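Local atomic coordinates of solute-binding protein (Thermoactinomyces vulgaris, PDB entry 2ZYO), a protein that binds maltodextrins and cyclodextrins and probably delivers them to a membrane transporter for uptake. Residues P125-S130 with A310-E315. Residues are numbered along the deposited sequence; the frame is centred on the assembly and turned at random.
Sequences PKAIES and ASRFKE. With GLC (alpha-D-glucopyranose), chain B.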
ATOM      1  N   PRO A 125      -9.864   2.857  -8.474  1.00  7.07           N
ATOM      2  CA  PRO A 125      -8.569   2.216  -8.260  1.00  7.40           C
ATOM      3  C   PRO A 125      -7.980   1.509  -9.476  1.00  8.17           C
ATOM      4  O   PRO A 125      -8.719   1.001 -10.327  1.00  9.37           O
ATOM      5  CB  PRO A 125      -8.872   1.201  -7.161  1.00  7.99           C
ATOM      6  CG  PRO A 125     -10.288   0.804  -7.412  1.00  8.12           C
ATOM      7  CD  PRO A 125     -10.980   2.002  -8.024  1.00  7.51           C
ATOM      8  N   LYS A 126      -6.650   1.479  -9.526  1.00  8.54           N
ATOM      9  CA  LYS A 126      -5.893   0.812 -10.580  1.00  8.10           C
ATOM     10  C   LYS A 126      -5.148  -0.396 -10.024  1.00  8.51           C
ATOM     11  O   LYS A 126      -5.029  -1.423 -10.693  1.00  9.67           O
ATOM     12  CB  LYS A 126      -4.860   1.767 -11.184  1.00  9.02           C
ATOM     13  CG  LYS A 126      -5.424   3.065 -11.746  1.00  8.97           C
ATOM     14  CD  LYS A 126      -4.369   4.176 -11.771  1.00 10.48           C
ATOM     15  CE  LYS A 126      -3.274   3.909 -12.799  1.00  9.80           C
ATOM     16  NZ  LYS A 126      -2.334   5.067 -12.896  1.00 10.89           N
ATOM     17  N   ALA A 127      -4.638  -0.252  -8.803  1.00  8.14           N
ATOM     18  CA  ALA A 127      -3.746  -1.247  -8.213  1.00  7.88           C
ATOM     19  C   ALA A 127      -3.894  -1.326  -6.700  1.00  8.16           C
ATOM     20  O   ALA A 127      -4.206  -0.327  -6.044  1.00  9.03           O
ATOM     21  CB  ALA A 127      -2.301  -0.940  -8.585  1.00  8.61           C
ATOM     22  N   ILE A 128      -3.668  -2.525  -6.166  1.00  7.96           N
ATOM     23  CA  ILE A 128      -3.633  -2.758  -4.727  1.00  8.99           C
ATOM     24  C   ILE A 128      -2.361  -3.530  -4.381  1.00  9.02           C
ATOM     25  O   ILE A 128      -1.919  -4.391  -5.147  1.00  9.00           O
ATOM     26  CB  ILE A 128      -4.912  -3.497  -4.226  1.00  7.73           C
ATOM     27  CG1 ILE A 128      -4.936  -3.613  -2.695  1.00 11.07           C
ATOM     28  CG2 ILE A 128      -5.075  -4.864  -4.899  1.00  7.38           C
ATOM     29  CD1 ILE A 128      -6.312  -3.887  -2.130  1.00 13.58           C
ATOM     30  N   GLU A 129      -1.767  -3.193  -3.240  1.00  9.66           N
ATOM     31  CA  GLU A 129      -0.583  -3.897  -2.748  1.00 10.98           C
ATOM     32  C   GLU A 129      -0.684  -4.205  -1.256  1.00  9.49           C
ATOM     33  O   GLU A 129      -1.309  -3.465  -0.496  1.00 10.31           O
ATOM     34  CB  GLU A 129       0.697  -3.101  -3.044  1.00 12.39           C
ATOM     35  CG  GLU A 129       0.743  -1.706  -2.420  1.00 13.90           C
ATOM     36  CD  GLU A 129       2.062  -0.980  -2.646  1.00 16.61           C
ATOM     37  OE1 GLU A 129       2.716  -1.209  -3.685  1.00 17.58           O
ATOM     38  OE2 GLU A 129       2.431  -0.161  -1.778  1.00 18.37           O
ATOM     39  N   SER A 130      -0.067  -5.313  -0.859  1.00  8.52           N
ATOM     40  CA  SER A 130       0.056  -5.709   0.540  1.00  8.66           C
ATOM     41  C   SER A 130       1.300  -6.565   0.691  1.00  7.89           C
ATOM     42  O   SER A 130       1.716  -7.224  -0.260  1.00  8.66           O
ATOM     43  CB  SER A 130      -1.167  -6.523   0.975  1.00  9.74           C
ATOM     44  OG  SER A 130      -0.974  -7.103   2.257  1.00 10.29           O
ATOM     45  N   ALA A 310      -7.749  -5.636 -16.747  1.00  9.11           N
ATOM     46  CA  ALA A 310      -7.239  -6.958 -17.117  1.00  9.53           C
ATOM     47  C   ALA A 310      -5.956  -6.779 -17.920  1.00 10.20           C
ATOM     48  O   ALA A 310      -4.940  -7.423 -17.642  1.00 10.34           O
ATOM     49  CB  ALA A 310      -8.269  -7.732 -17.924  1.00 10.53           C
ATOM     50  N   SER A 311      -6.013  -5.880 -18.902  1.00  9.41           N
ATOM     51  CA  SER A 311      -4.851  -5.491 -19.697  1.00  9.59           C
ATOM     52  C   SER A 311      -3.738  -4.916 -18.822  1.00  9.90           C
ATOM     53  O   SER A 311      -2.573  -5.307 -18.953  1.00  9.89           O
ATOM     54  CB  SER A 311      -5.270  -4.484 -20.772  1.00  9.04           C
ATOM     55  OG  SER A 311      -4.158  -3.797 -21.316  1.00  9.71           O
ATOM     56  N   ARG A 312      -4.100  -4.002 -17.923  1.00  9.09           N
ATOM     57  CA  ARG A 312      -3.117  -3.393 -17.023  1.00  9.30           C
ATOM     58  C   ARG A 312      -2.401  -4.425 -16.154  1.00  9.62           C
ATOM     59  O   ARG A 312      -1.180  -4.362 -15.999  1.00 10.73           O
ATOM     60  CB  ARG A 312      -3.742  -2.306 -16.144  1.00  9.43           C
ATOM     61  CG  ARG A 312      -2.685  -1.432 -15.493  1.00 10.26           C
ATOM     62  CD  ARG A 312      -3.248  -0.332 -14.613  1.00 10.63           C
ATOM     63  NE  ARG A 312      -2.156   0.530 -14.163  1.00 11.21           N
ATOM     64  CZ  ARG A 312      -1.393   0.291 -13.098  1.00 11.40           C
ATOM     65  NH1 ARG A 312      -1.605  -0.777 -12.339  1.00 12.66           N
ATOM     66  NH2 ARG A 312      -0.412   1.126 -12.790  1.00 11.99           N
ATOM     67  N   PHE A 313      -3.152  -5.375 -15.601  1.00  9.96           N
ATOM     68  CA  PHE A 313      -2.539  -6.422 -14.788  1.00  9.62           C
ATOM     69  C   PHE A 313      -1.533  -7.247 -15.587  1.00 11.05           C
ATOM     70  O   PHE A 313      -0.420  -7.494 -15.126  1.00 10.59           O
ATOM     71  CB  PHE A 313      -3.577  -7.350 -14.154  1.00 10.68           C
ATOM     72  CG  PHE A 313      -2.977  -8.614 -13.610  1.00 10.59           C
ATOM     73  CD1 PHE A 313      -2.187  -8.585 -12.463  1.00 10.14           C
ATOM     74  CD2 PHE A 313      -3.159  -9.825 -14.269  1.00 11.32           C
ATOM     75  CE1 PHE A 313      -1.603  -9.744 -11.970  1.00 11.86           C
ATOM     76  CE2 PHE A 313      -2.578 -10.991 -13.783  1.00 11.16           C
ATOM     77  CZ  PHE A 313      -1.801 -10.950 -12.631  1.00 10.96           C
ATOM     78  N   LYS A 314      -1.934  -7.669 -16.782  1.00 11.01           N
ATOM     79  CA  LYS A 314      -1.092  -8.525 -17.617  1.00 12.58           C
ATOM     80  C   LYS A 314       0.202  -7.826 -18.046  1.00 13.26           C
ATOM     81  O   LYS A 314       1.250  -8.467 -18.156  1.00 15.10           O
ATOM     82  CB  LYS A 314      -1.878  -9.045 -18.826  1.00 12.72           C
ATOM     83  CG  LYS A 314      -3.000 -10.015 -18.451  1.00 15.63           C
ATOM     84  CD  LYS A 314      -3.850 -10.393 -19.653  1.00 19.91           C
ATOM     85  CE  LYS A 314      -5.101 -11.145 -19.229  1.00 22.64           C
ATOM     86  NZ  LYS A 314      -5.973 -11.478 -20.389  1.00 23.60           N
ATOM     87  N   GLU A 315       0.125  -6.513 -18.262  1.00 13.19           N
ATOM     88  CA  GLU A 315       1.292  -5.718 -18.643  1.00 13.81           C
ATOM     89  C   GLU A 315       2.189  -5.369 -17.457  1.00 14.29           C
ATOM     90  O   GLU A 315       3.412  -5.513 -17.537  1.00 15.57           O
ATOM     91  CB  GLU A 315       0.867  -4.422 -19.346  1.00 14.29           C
ATOM     92  CG  GLU A 315       0.480  -4.571 -20.806  1.00 19.20           C
ATOM     93  CD  GLU A 315       0.792  -3.318 -21.610  1.00 18.81           C
ATOM     94  OE1 GLU A 315       1.920  -3.206 -22.133  1.00 20.79           O
ATOM     95  OE2 GLU A 315      -0.089  -2.445 -21.726  1.00 19.69           O
TER
HETATM   96  C1  GLC B   1       6.811  -0.441   0.298  1.00 42.34           C
HETATM   97  C2  GLC B   1       5.529   0.420   0.164  1.00 42.88           C
HETATM   98  C3  GLC B   1       5.578   1.712   1.007  1.00 43.19           C
HETATM   99  C4  GLC B   1       6.111   1.445   2.414  1.00 43.64           C
HETATM  100  C5  GLC B   1       7.425   0.672   2.332  1.00 42.91           C
HETATM  101  C6  GLC B   1       8.023   0.361   3.696  1.00 42.88           C
HETATM  102  O1  GLC B   1       7.872   0.105  -0.404  1.00 41.75           O
HETATM  103  O2  GLC B   1       5.302   0.752  -1.205  1.00 42.91           O
HETATM  104  O3  GLC B   1       4.271   2.262   1.107  1.00 43.54           O
HETATM  105  O4  GLC B   1       6.327   2.699   3.090  1.00 45.77           O
HETATM  106  O5  GLC B   1       7.200  -0.588   1.672  1.00 42.49           O
HETATM  107  O6  GLC B   1       9.059   1.273   4.030  1.00 41.02           O
HETATM  108  O   HOH W   1      -3.387  -2.966 -12.333  1.00 10.20           O
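R312 reaches from helix 306-316 to strand 120-136 and touches two residues there, K126 and A127. The van der Waals part of the contact is small. The K126 chain, bent at chi3 (69°), brings CE to 3.8 Å from R312 NE, and K126 CB sits over one face of the guanidinium, offset toward its rim. The methyl of A127 comes up obliquely, its CB 3.8 Å from R312 NH1. R312 leaves the helix with CG beside its own carbonyl carbon (chi1 -165°) and runs extended as far as NE, which covers the distance between helix and strand, whose nearest CA atoms, those of K126 and R312, are still 8.2 Å apart.

The hydrogen bonding between the two segments runs through one water. It lies in the guanidinium plane, accepts from R312 NH1 at 2.8 Å and donates to K126 O at 2.8 Å. That carbonyl belongs to a classic beta bulge, where K126 and A127 both face K282 of strand 278-287. Strand 120-136 pairs antiparallel with 278-287 in the mixed sheet of the periplasmic-binding-protein fold, and helix 306-316 meets 120-136 through R312. Two residues beyond A127, strand 120-136 delivers E129 to the glycan pocket, where GLC O2 donates to E129 OE2 at 3.1 Å.

The charges are alike: K126 NZ and R312 NH2 stand 4.4 Å apart. Each cation has its own acid, K126 NZ a salt bridge to E25 and R312 NH1 one to E318, which probably offsets the repulsion. K126 also makes a cation-pi contact with W284.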